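Local coordinates for protein prefoldin beta subunit 1 (Thermococcus sp., PDB 2ZQM) that acts as a molecular chaperone that stabilises a range of proteins and seems to assist de novo protein folding in archaea without using ATP, at residues S17-L22 / E98-L103; K31-L36 / V84-L89; D44-L49 / T66-A71. All coordinates share one frame; numbering follows the deposited sequence. Where two conformers were deposited one is given.

Contact 1 (S17-L22 / E98-L103); sequences SYQQQL and EKLKEL
Tyr18 packs on Leu100 where segment 17-22 of helix 6-47 meets segment 98-103 of helix 68-111, in the antiparallel coiled coil that forms the long tentacle of the prefoldin fold. The two short axes come within 10.2 Å at an angle of 160°. The tight part lies along the seam of leucines and the root of the tyrosine. The methyls of Leu100 part: CD2 is pressed against CB of Tyr18 at 3.4 Å and also meets CG of Gln19, while CD1 turns to Leu22, one turn on from Tyr18, and lies 3.6 Å from its CD2. Leu15 and Leu96 continue this apolar seam outside the two segments. Around the ring the packing is looser. With CG turned anti to its carbonyl carbon (chi1 -78°), Tyr18 reaches over to helix 68-111, where CB of Lys99 stands over one ring face in a CH-pi contact, 4.3 Å from the ring centroid. A second residue, Leu103, brings CD2 up near the ring plane, 3.9 Å from CD2 of Tyr18. An alanine in place of Tyr18 would probably leave the Lys99 methylenes and the Leu103 methyl without the ring they pack on, opening a gap between those two side chains and helix 6-47. Toward solvent lies the extended chain of Lys99, whose NZ makes a weak hydrogen bond to a glycerol probably carried over from crystallisation. No hydrogen bond joins the segments; the Tyr18 OH lies 3.8 Å from CD of Lys99.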
loop_
_atom_site.group_PDB
_atom_site.type_symbol
_atom_site.label_atom_id
_atom_site.label_comp_id
_atom_site.label_asym_id
_atom_site.label_seq_id
_atom_site.Cartn_x
_atom_site.Cartn_y
_atom_site.Cartn_z
ATOM N N SER A 17 12.150 18.584 15.485
ATOM C CA SER A 17 11.620 17.312 15.979
ATOM C C SER A 17 10.114 17.444 16.207
ATOM O O SER A 17 9.345 16.536 15.881
ATOM C CB SER A 17 12.317 16.908 17.286
ATOM O OG SER A 17 13.707 16.671 17.062
ATOM N N TYR A 18 9.693 18.568 16.777
ATOM C CA TYR A 18 8.272 18.806 17.008
ATOM C C TYR A 18 7.521 18.885 15.680
ATOM O O TYR A 18 6.388 18.419 15.566
ATOM C CB TYR A 18 8.050 20.126 17.751
ATOM C CG TYR A 18 8.315 20.092 19.248
ATOM C CD1 TYR A 18 7.955 18.980 20.026
ATOM C CD2 TYR A 18 8.817 21.219 19.902
ATOM C CE1 TYR A 18 8.083 19.006 21.423
ATOM C CE2 TYR A 18 8.943 21.255 21.291
ATOM C CZ TYR A 18 8.576 20.154 22.044
ATOM O OH TYR A 18 8.689 20.225 23.418
ATOM N N GLN A 19 8.142 19.506 14.683
ATOM C CA GLN A 19 7.496 19.635 13.377
ATOM C C GLN A 19 7.257 18.271 12.767
ATOM O O GLN A 19 6.202 18.029 12.193
ATOM C CB GLN A 19 8.350 20.493 12.444
ATOM C CG GLN A 19 8.268 21.988 12.765
ATOM C CD GLN A 19 9.371 22.792 12.093
ATOM O OE1 GLN A 19 9.306 24.023 12.012
ATOM N NE2 GLN A 19 10.399 22.099 11.623
ATOM N N GLN A 20 8.238 17.378 12.889
ATOM C CA GLN A 20 8.085 16.036 12.351
ATOM C C GLN A 20 6.999 15.302 13.146
ATOM O O GLN A 20 6.179 14.584 12.575
ATOM C CB GLN A 20 9.410 15.279 12.424
ATOM C CG GLN A 20 10.548 15.961 11.652
ATOM C CD GLN A 20 11.900 15.325 11.914
ATOM O OE1 GLN A 20 12.062 14.556 12.858
ATOM N NE2 GLN A 20 12.886 15.659 11.086
ATOM N N GLN A 21 6.993 15.488 14.465
ATOM C CA GLN A 21 5.993 14.856 15.318
ATOM C C GLN A 21 4.588 15.363 14.949
ATOM O O GLN A 21 3.636 14.584 14.890
ATOM C CB GLN A 21 6.318 15.147 16.789
ATOM C CG GLN A 21 7.507 14.343 17.336
ATOM C CD GLN A 21 8.074 14.912 18.639
ATOM O OE1 GLN A 21 7.382 15.616 19.368
ATOM N NE2 GLN A 21 9.336 14.598 18.934
ATOM N N LEU A 22 4.455 16.660 14.680
ATOM C CA LEU A 22 3.149 17.225 14.310
ATOM C C LEU A 22 2.692 16.663 12.962
ATOM O O LEU A 22 1.514 16.364 12.753
ATOM C CB LEU A 22 3.223 18.757 14.237
ATOM C CG LEU A 22 1.979 19.502 13.730
ATOM C CD1 LEU A 22 0.822 19.318 14.691
ATOM C CD2 LEU A 22 2.296 20.985 13.581
ATOM N N GLU A 98 1.047 24.550 20.205
ATOM C CA GLU A 98 1.403 25.480 21.267
ATOM C C GLU A 98 2.883 25.367 21.606
ATOM O O GLU A 98 3.541 26.371 21.874
ATOM C CB GLU A 98 0.555 25.225 22.514
ATOM C CG GLU A 98 0.831 26.182 23.682
ATOM C CD GLU A 98 0.684 27.660 23.304
ATOM O OE1 GLU A 98 -0.273 28.007 22.577
ATOM O OE2 GLU A 98 1.522 28.477 23.745
ATOM N N LYS A 99 3.418 24.154 21.613
ATOM C CA LYS A 99 4.843 24.005 21.909
ATOM C C LYS A 99 5.672 24.645 20.804
ATOM O O LYS A 99 6.697 25.279 21.078
ATOM C CB LYS A 99 5.224 22.535 22.041
ATOM C CG LYS A 99 4.596 21.843 23.238
ATOM C CD LYS A 99 4.899 20.363 23.192
ATOM C CE LYS A 99 4.442 19.659 24.443
ATOM N NZ LYS A 99 4.818 18.223 24.357
ATOM N N LEU A 100 5.231 24.479 19.555
ATOM C CA LEU A 100 5.931 25.063 18.412
ATOM C C LEU A 100 5.883 26.585 18.490
ATOM O O LEU A 100 6.861 27.266 18.170
ATOM C CB LEU A 100 5.308 24.580 17.097
ATOM C CG LEU A 100 5.647 23.128 16.714
ATOM C CD1 LEU A 100 4.723 22.640 15.595
ATOM C CD2 LEU A 100 7.104 23.053 16.295
ATOM N N LYS A 101 4.745 27.117 18.925
ATOM C CA LYS A 101 4.570 28.565 19.064
ATOM C C LYS A 101 5.514 29.099 20.142
ATOM O O LYS A 101 6.249 30.066 19.933
ATOM C CB LYS A 101 3.119 28.876 19.453
ATOM C CG LYS A 101 2.845 30.337 19.790
ATOM C CD LYS A 101 1.369 30.549 20.144
ATOM C CE LYS A 101 1.085 31.991 20.563
ATOM N NZ LYS A 101 -0.349 32.234 20.915
ATOM N N GLU A 102 5.486 28.462 21.303
ATOM C CA GLU A 102 6.330 28.884 22.402
ATOM C C GLU A 102 7.822 28.721 22.120
ATOM O O GLU A 102 8.621 29.588 22.471
ATOM C CB GLU A 102 5.940 28.126 23.664
ATOM C CG GLU A 102 4.583 28.551 24.213
ATOM C CD GLU A 102 4.165 27.743 25.421
ATOM O OE1 GLU A 102 5.056 27.160 26.080
ATOM O OE2 GLU A 102 2.949 27.697 25.718
ATOM N N LEU A 103 8.213 27.627 21.480
ATOM C CA LEU A 103 9.630 27.436 21.201
ATOM C C LEU A 103 10.102 28.405 20.112
ATOM O O LEU A 103 11.232 28.893 20.149
ATOM C CB LEU A 103 9.909 25.983 20.789
ATOM C CG LEU A 103 11.377 25.597 20.567
ATOM C CD1 LEU A 103 12.230 25.942 21.784
ATOM C CD2 LEU A 103 11.447 24.097 20.272
#

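Contact 2 (K31-L36 / V84-L89); sequences KVQLEL and VRLNAL
Val32 stands with CG1 anti to its backbone N (chi1 168°), which sends its two methyls to different partners across the helix pair, while Leu86 sends its CD1 and CD2 to Gln33 and Leu36. CG1 of Val32 rests 3.9 Å from CB of Leu86, whereas CG2 meets CD1 of Leu89 tip to tip at 3.7 Å. Further out on Leu86, CD1 touches CG of Gln33 at 3.5 Å and CD2 packs crosswise on CD2 of Leu36. The helices of this antiparallel coiled coil approach to 9.6 Å here, and Ile79 and Leu82 carry the apolar seam onward from Leu36. Arg85 closes one flank: its chain bends at chi3 (57°), laying a guanidinium face over Val32, whose CG2 sits 3.5 Å from NH2 near the rim of the group. That NH2 donates to a water 3.3 Å away, and the same water donates to OE2 of Glu35. The two charged groups do not form a salt bridge, OE1 of Glu35 and NH1 of Arg85 being 4.5 Å apart. Direct contact is therefore largely apolar, methyls packing on methyls and on a guanidinium face, with the opposite charges probably adding a modest, water-mediated attraction along the flank.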
loop_
_atom_site.group_PDB
_atom_site.type_symbol
_atom_site.label_atom_id
_atom_site.label_comp_id
_atom_site.label_asym_id
_atom_site.label_seq_id
_atom_site.Cartn_x
_atom_site.Cartn_y
_atom_site.Cartn_z
ATOM N N LYS A 31 -6.255 10.296 8.788
ATOM C CA LYS A 31 -6.706 8.953 8.492
ATOM C C LYS A 31 -8.018 8.728 9.263
ATOM O O LYS A 31 -9.000 8.224 8.719
ATOM C CB LYS A 31 -5.662 7.917 8.907
ATOM C CG LYS A 31 -6.081 6.490 8.579
ATOM C CD LYS A 31 -4.987 5.475 8.879
ATOM C CE LYS A 31 -5.446 4.057 8.537
ATOM N NZ LYS A 31 -4.377 3.038 8.736
ATOM N N VAL A 32 -8.035 9.106 10.536
ATOM C CA VAL A 32 -9.250 8.956 11.339
ATOM C C VAL A 32 -10.417 9.757 10.732
ATOM O O VAL A 32 -11.547 9.272 10.676
ATOM C CB VAL A 32 -9.013 9.413 12.809
ATOM C CG1 VAL A 32 -10.338 9.530 13.543
ATOM C CG2 VAL A 32 -8.127 8.397 13.539
ATOM N N GLN A 33 -10.130 10.975 10.278
ATOM C CA GLN A 33 -11.154 11.837 9.684
ATOM C C GLN A 33 -11.748 11.229 8.416
ATOM O O GLN A 33 -12.943 11.353 8.164
ATOM C CB GLN A 33 -10.578 13.219 9.346
ATOM C CG GLN A 33 -10.272 14.110 10.541
ATOM C CD GLN A 33 -9.702 15.465 10.132
ATOM O OE1 GLN A 33 -8.694 15.541 9.425
ATOM N NE2 GLN A 33 -10.342 16.539 10.587
ATOM N N LEU A 34 -10.912 10.574 7.618
ATOM C CA LEU A 34 -11.381 9.962 6.378
ATOM C C LEU A 34 -12.328 8.804 6.701
ATOM O O LEU A 34 -13.400 8.676 6.107
ATOM C CB LEU A 34 -10.197 9.463 5.560
ATOM C CG LEU A 34 -10.551 8.655 4.313
ATOM C CD1 LEU A 34 -11.569 9.419 3.454
ATOM C CD2 LEU A 34 -9.278 8.372 3.531
ATOM N N GLU A 35 -11.919 7.962 7.644
ATOM C CA GLU A 35 -12.732 6.841 8.062
ATOM C C GLU A 35 -14.045 7.335 8.645
ATOM O O GLU A 35 -15.100 6.728 8.430
ATOM C CB GLU A 35 -12.008 6.026 9.129
ATOM C CG GLU A 35 -10.890 5.159 8.614
ATOM C CD GLU A 35 -10.157 4.454 9.745
ATOM O OE1 GLU A 35 -10.828 3.777 10.560
ATOM O OE2 GLU A 35 -8.918 4.581 9.818
ATOM N N LEU A 36 -13.982 8.436 9.382
ATOM C CA LEU A 36 -15.186 8.980 10.002
ATOM C C LEU A 36 -16.147 9.493 8.926
ATOM O O LEU A 36 -17.360 9.306 9.013
ATOM C CB LEU A 36 -14.818 10.105 10.966
ATOM C CG LEU A 36 -15.972 10.838 11.645
ATOM C CD1 LEU A 36 -16.810 9.841 12.444
ATOM C CD2 LEU A 36 -15.410 11.937 12.545
ATOM N N VAL A 84 -14.262 9.850 19.213
ATOM C CA VAL A 84 -13.492 9.897 20.455
ATOM C C VAL A 84 -12.006 9.927 20.071
ATOM O O VAL A 84 -11.213 10.672 20.653
ATOM C CB VAL A 84 -13.731 8.647 21.345
ATOM C CG1 VAL A 84 -12.688 8.603 22.476
ATOM C CG2 VAL A 84 -15.124 8.693 21.965
ATOM N N ARG A 85 -11.636 9.116 19.084
ATOM C CA ARG A 85 -10.248 9.047 18.648
ATOM C C ARG A 85 -9.822 10.346 18.001
ATOM O O ARG A 85 -8.719 10.822 18.222
ATOM C CB ARG A 85 -10.053 7.895 17.662
ATOM C CG ARG A 85 -10.194 6.513 18.287
ATOM C CD ARG A 85 -9.942 5.439 17.251
ATOM N NE ARG A 85 -8.621 5.603 16.651
ATOM C CZ ARG A 85 -8.294 5.125 15.455
ATOM N NH1 ARG A 85 -9.198 4.454 14.746
ATOM N NH2 ARG A 85 -7.079 5.333 14.962
ATOM N N LEU A 86 -10.712 10.922 17.201
ATOM C CA LEU A 86 -10.418 12.168 16.523
ATOM C C LEU A 86 -10.151 13.275 17.543
ATOM O O LEU A 86 -9.195 14.030 17.408
ATOM C CB LEU A 86 -11.586 12.564 15.609
ATOM C CG LEU A 86 -11.404 13.899 14.877
ATOM C CD1 LEU A 86 -10.176 13.796 14.001
ATOM C CD2 LEU A 86 -12.650 14.232 14.042
ATOM N N ASN A 87 -10.988 13.369 18.570
ATOM C CA ASN A 87 -10.793 14.400 19.579
ATOM C C ASN A 87 -9.459 14.269 20.297
ATOM O O ASN A 87 -8.794 15.267 20.542
ATOM C CB ASN A 87 -11.924 14.369 20.606
ATOM C CG ASN A 87 -13.231 14.854 20.033
ATOM O OD1 ASN A 87 -13.262 15.434 18.946
ATOM N ND2 ASN A 87 -14.319 14.632 20.761
ATOM N N ALA A 88 -9.070 13.048 20.646
ATOM C CA ALA A 88 -7.799 12.847 21.335
ATOM C C ALA A 88 -6.641 13.330 20.463
ATOM O O ALA A 88 -5.722 14.010 20.950
ATOM C CB ALA A 88 -7.621 11.385 21.690
ATOM N N LEU A 89 -6.682 12.994 19.173
ATOM C CA LEU A 89 -5.627 13.415 18.249
ATOM C C LEU A 89 -5.608 14.936 18.081
ATOM O O LEU A 89 -4.540 15.536 17.951
ATOM C CB LEU A 89 -5.805 12.729 16.878
ATOM C CG LEU A 89 -5.433 11.242 16.875
ATOM C CD1 LEU A 89 -5.911 10.559 15.584
ATOM C CD2 LEU A 89 -3.919 11.110 17.016
HETATM O O HOH W 1 -6.605 4.916 11.772
#

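Contact 3 (D44-L49 / T66-A71); sequences DEIESL and TTKDKA
A polar contact, in which the ammonium group of Lys68 donates to the backbone carbonyls of Glu47 and Leu49, joins the two coiled-coil helices at the end where the beta hairpin 55-66 is inserted. This is the hairpin end of the prefoldin beta subunit: segment 44-49 runs from the last part of helix 6-47 toward strand 55-59, while segment 66-71 leaves strand 62-66 and starts helix 68-111. Lys68 leaves its backbone with CG anti to N (chi1 177°) and runs fully extended, carrying the ammonium group across to the carbonyls. NZ donates to O of Leu49 at 2.6 Å, lying only moderately tilted from that carbonyl plane, and to O of Glu47 at 3.1 Å, where it stands well above the plane. On the way, CE passes 3.4 Å from O of Ile46. The positive charge thus meets carbonyls in the region where helix 6-47 runs out, where the helix dipole would probably add to the attraction. Beside the lysine the contact is apolar and less close, with CG2 of Ile46 4.4 Å from CB of Ala71. Leu62 of the second subunit packs against both of these residues, and Lys57 of that subunit forms a salt bridge with Glu45, so the junction also belongs to the subunit interface. Both segments are also tied within themselves: O of Glu45 accepts from OG and N of Ser48, the OG at 2.8 Å, and Thr67, the N-cap of helix 68-111, accepts from N of Lys70 through OG1 at 3.2 Å, with an N-H...O angle of 162°.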
loop_
_atom_site.group_PDB
_atom_site.type_symbol
_atom_site.label_atom_id
_atom_site.label_comp_id
_atom_site.label_asym_id
_atom_site.label_seq_id
_atom_site.Cartn_x
_atom_site.Cartn_y
_atom_site.Cartn_z
ATOM N N ASP A 44 -25.698 7.489 6.698
ATOM C CA ASP A 44 -26.665 8.354 6.037
ATOM C C ASP A 44 -27.440 7.500 5.031
ATOM O O ASP A 44 -28.672 7.506 5.009
ATOM C CB ASP A 44 -25.914 9.491 5.328
ATOM C CG ASP A 44 -26.744 10.759 5.177
ATOM O OD1 ASP A 44 -26.283 11.680 4.460
ATOM O OD2 ASP A 44 -27.844 10.845 5.771
ATOM N N GLU A 45 -26.707 6.747 4.213
ATOM C CA GLU A 45 -27.322 5.899 3.210
ATOM C C GLU A 45 -28.162 4.781 3.783
ATOM O O GLU A 45 -29.258 4.517 3.294
ATOM C CB GLU A 45 -26.254 5.324 2.274
ATOM C CG GLU A 45 -26.772 4.199 1.384
ATOM C CD GLU A 45 -26.072 4.127 0.034
ATOM O OE1 GLU A 45 -24.942 4.653 -0.094
ATOM O OE2 GLU A 45 -26.656 3.534 -0.897
ATOM N N ILE A 46 -27.678 4.118 4.826
ATOM C CA ILE A 46 -28.456 3.028 5.397
ATOM C C ILE A 46 -29.713 3.581 6.072
ATOM O O ILE A 46 -30.776 2.970 6.024
ATOM C CB ILE A 46 -27.621 2.204 6.421
ATOM C CG1 ILE A 46 -26.466 1.500 5.691
ATOM C CG2 ILE A 46 -28.515 1.194 7.162
ATOM C CD1 ILE A 46 -26.905 0.527 4.609
ATOM N N GLU A 47 -29.601 4.741 6.694
ATOM C CA GLU A 47 -30.762 5.297 7.359
ATOM C C GLU A 47 -31.869 5.677 6.381
ATOM O O GLU A 47 -33.041 5.717 6.762
ATOM C CB GLU A 47 -30.355 6.493 8.211
ATOM C CG GLU A 47 -29.575 6.056 9.444
ATOM C CD GLU A 47 -29.350 7.175 10.425
ATOM O OE1 GLU A 47 -29.145 8.317 9.978
ATOM O OE2 GLU A 47 -29.364 6.909 11.644
ATOM N N SER A 48 -31.509 5.928 5.123
ATOM C CA SER A 48 -32.515 6.296 4.126
ATOM C C SER A 48 -33.308 5.103 3.596
ATOM O O SER A 48 -34.291 5.282 2.876
ATOM C CB SER A 48 -31.869 7.057 2.956
ATOM O OG SER A 48 -31.149 6.188 2.097
ATOM N N LEU A 49 -32.895 3.885 3.945
ATOM C CA LEU A 49 -33.592 2.678 3.495
ATOM C C LEU A 49 -34.926 2.435 4.207
ATOM O O LEU A 49 -35.116 2.859 5.353
ATOM C CB LEU A 49 -32.721 1.446 3.733
ATOM C CG LEU A 49 -31.354 1.376 3.057
ATOM C CD1 LEU A 49 -30.633 0.141 3.542
ATOM C CD2 LEU A 49 -31.523 1.347 1.553
ATOM N N THR A 66 -28.394 -9.403 8.210
ATOM C CA THR A 66 -28.539 -8.571 9.400
ATOM C C THR A 66 -29.836 -7.810 9.178
ATOM O O THR A 66 -30.682 -8.286 8.420
ATOM C CB THR A 66 -27.337 -7.606 9.602
ATOM O OG1 THR A 66 -27.537 -6.859 10.809
ATOM C CG2 THR A 66 -27.179 -6.646 8.438
ATOM N N THR A 67 -30.032 -6.669 9.841
ATOM C CA THR A 67 -31.243 -5.881 9.629
ATOM C C THR A 67 -30.863 -4.417 9.553
ATOM O O THR A 67 -29.742 -4.043 9.902
ATOM C CB THR A 67 -32.287 -6.013 10.782
ATOM O OG1 THR A 67 -31.759 -5.405 11.971
ATOM C CG2 THR A 67 -32.641 -7.480 11.051
ATOM N N LYS A 68 -31.794 -3.582 9.101
ATOM C CA LYS A 68 -31.507 -2.167 9.017
ATOM C C LYS A 68 -31.132 -1.603 10.377
ATOM O O LYS A 68 -30.113 -0.922 10.504
ATOM C CB LYS A 68 -32.698 -1.383 8.473
ATOM C CG LYS A 68 -32.443 0.119 8.456
ATOM C CD LYS A 68 -33.667 0.921 8.016
ATOM C CE LYS A 68 -33.391 2.416 8.107
ATOM N NZ LYS A 68 -34.593 3.260 7.827
ATOM N N ASP A 69 -31.941 -1.888 11.397
ATOM C CA ASP A 69 -31.657 -1.356 12.736
ATOM C C ASP A 69 -30.312 -1.798 13.301
ATOM O O ASP A 69 -29.611 -1.014 13.945
ATOM C CB ASP A 69 -32.784 -1.724 13.714
ATOM C CG ASP A 69 -33.974 -0.788 13.604
ATOM O OD1 ASP A 69 -34.027 0.007 12.639
ATOM O OD2 ASP A 69 -34.858 -0.855 14.480
ATOM N N LYS A 70 -29.936 -3.046 13.068
ATOM C CA LYS A 70 -28.660 -3.513 13.583
ATOM C C LYS A 70 -27.475 -2.860 12.871
ATOM O O LYS A 70 -26.466 -2.517 13.494
ATOM C CB LYS A 70 -28.590 -5.030 13.466
ATOM C CG LYS A 70 -29.604 -5.723 14.351
ATOM C CD LYS A 70 -29.686 -7.213 14.043
ATOM C CE LYS A 70 -30.718 -7.897 14.926
ATOM N NZ LYS A 70 -30.979 -9.297 14.482
ATOM N N ALA A 71 -27.587 -2.682 11.562
ATOM C CA ALA A 71 -26.498 -2.062 10.814
ATOM C C ALA A 71 -26.336 -0.601 11.225
ATOM O O ALA A 71 -25.217 -0.093 11.337
ATOM C CB ALA A 71 -26.776 -2.167 9.329
#

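Overall arrangement
All three contacts join helix 6-47 to helix 68-111 and are nested along the chain: contact 3 lies inside the loop closed by contact 2, which lies inside that closed by contact 1. Their centres are spaced about 21 Å from contact 1 to contact 2 and 23 Å from contact 2 to contact 3, with 43 Å between contacts 1 and 3, on opposite sides of the chain's centre. Contacts 1 and 2 thus pair the helices along the tentacle, while contact 3 joins them beside the beta hairpin, where another subunit packs. This is consistent with a long coiled coil that meets its fellow subunits at the hairpin end and projects at the other, as in prefoldins generally.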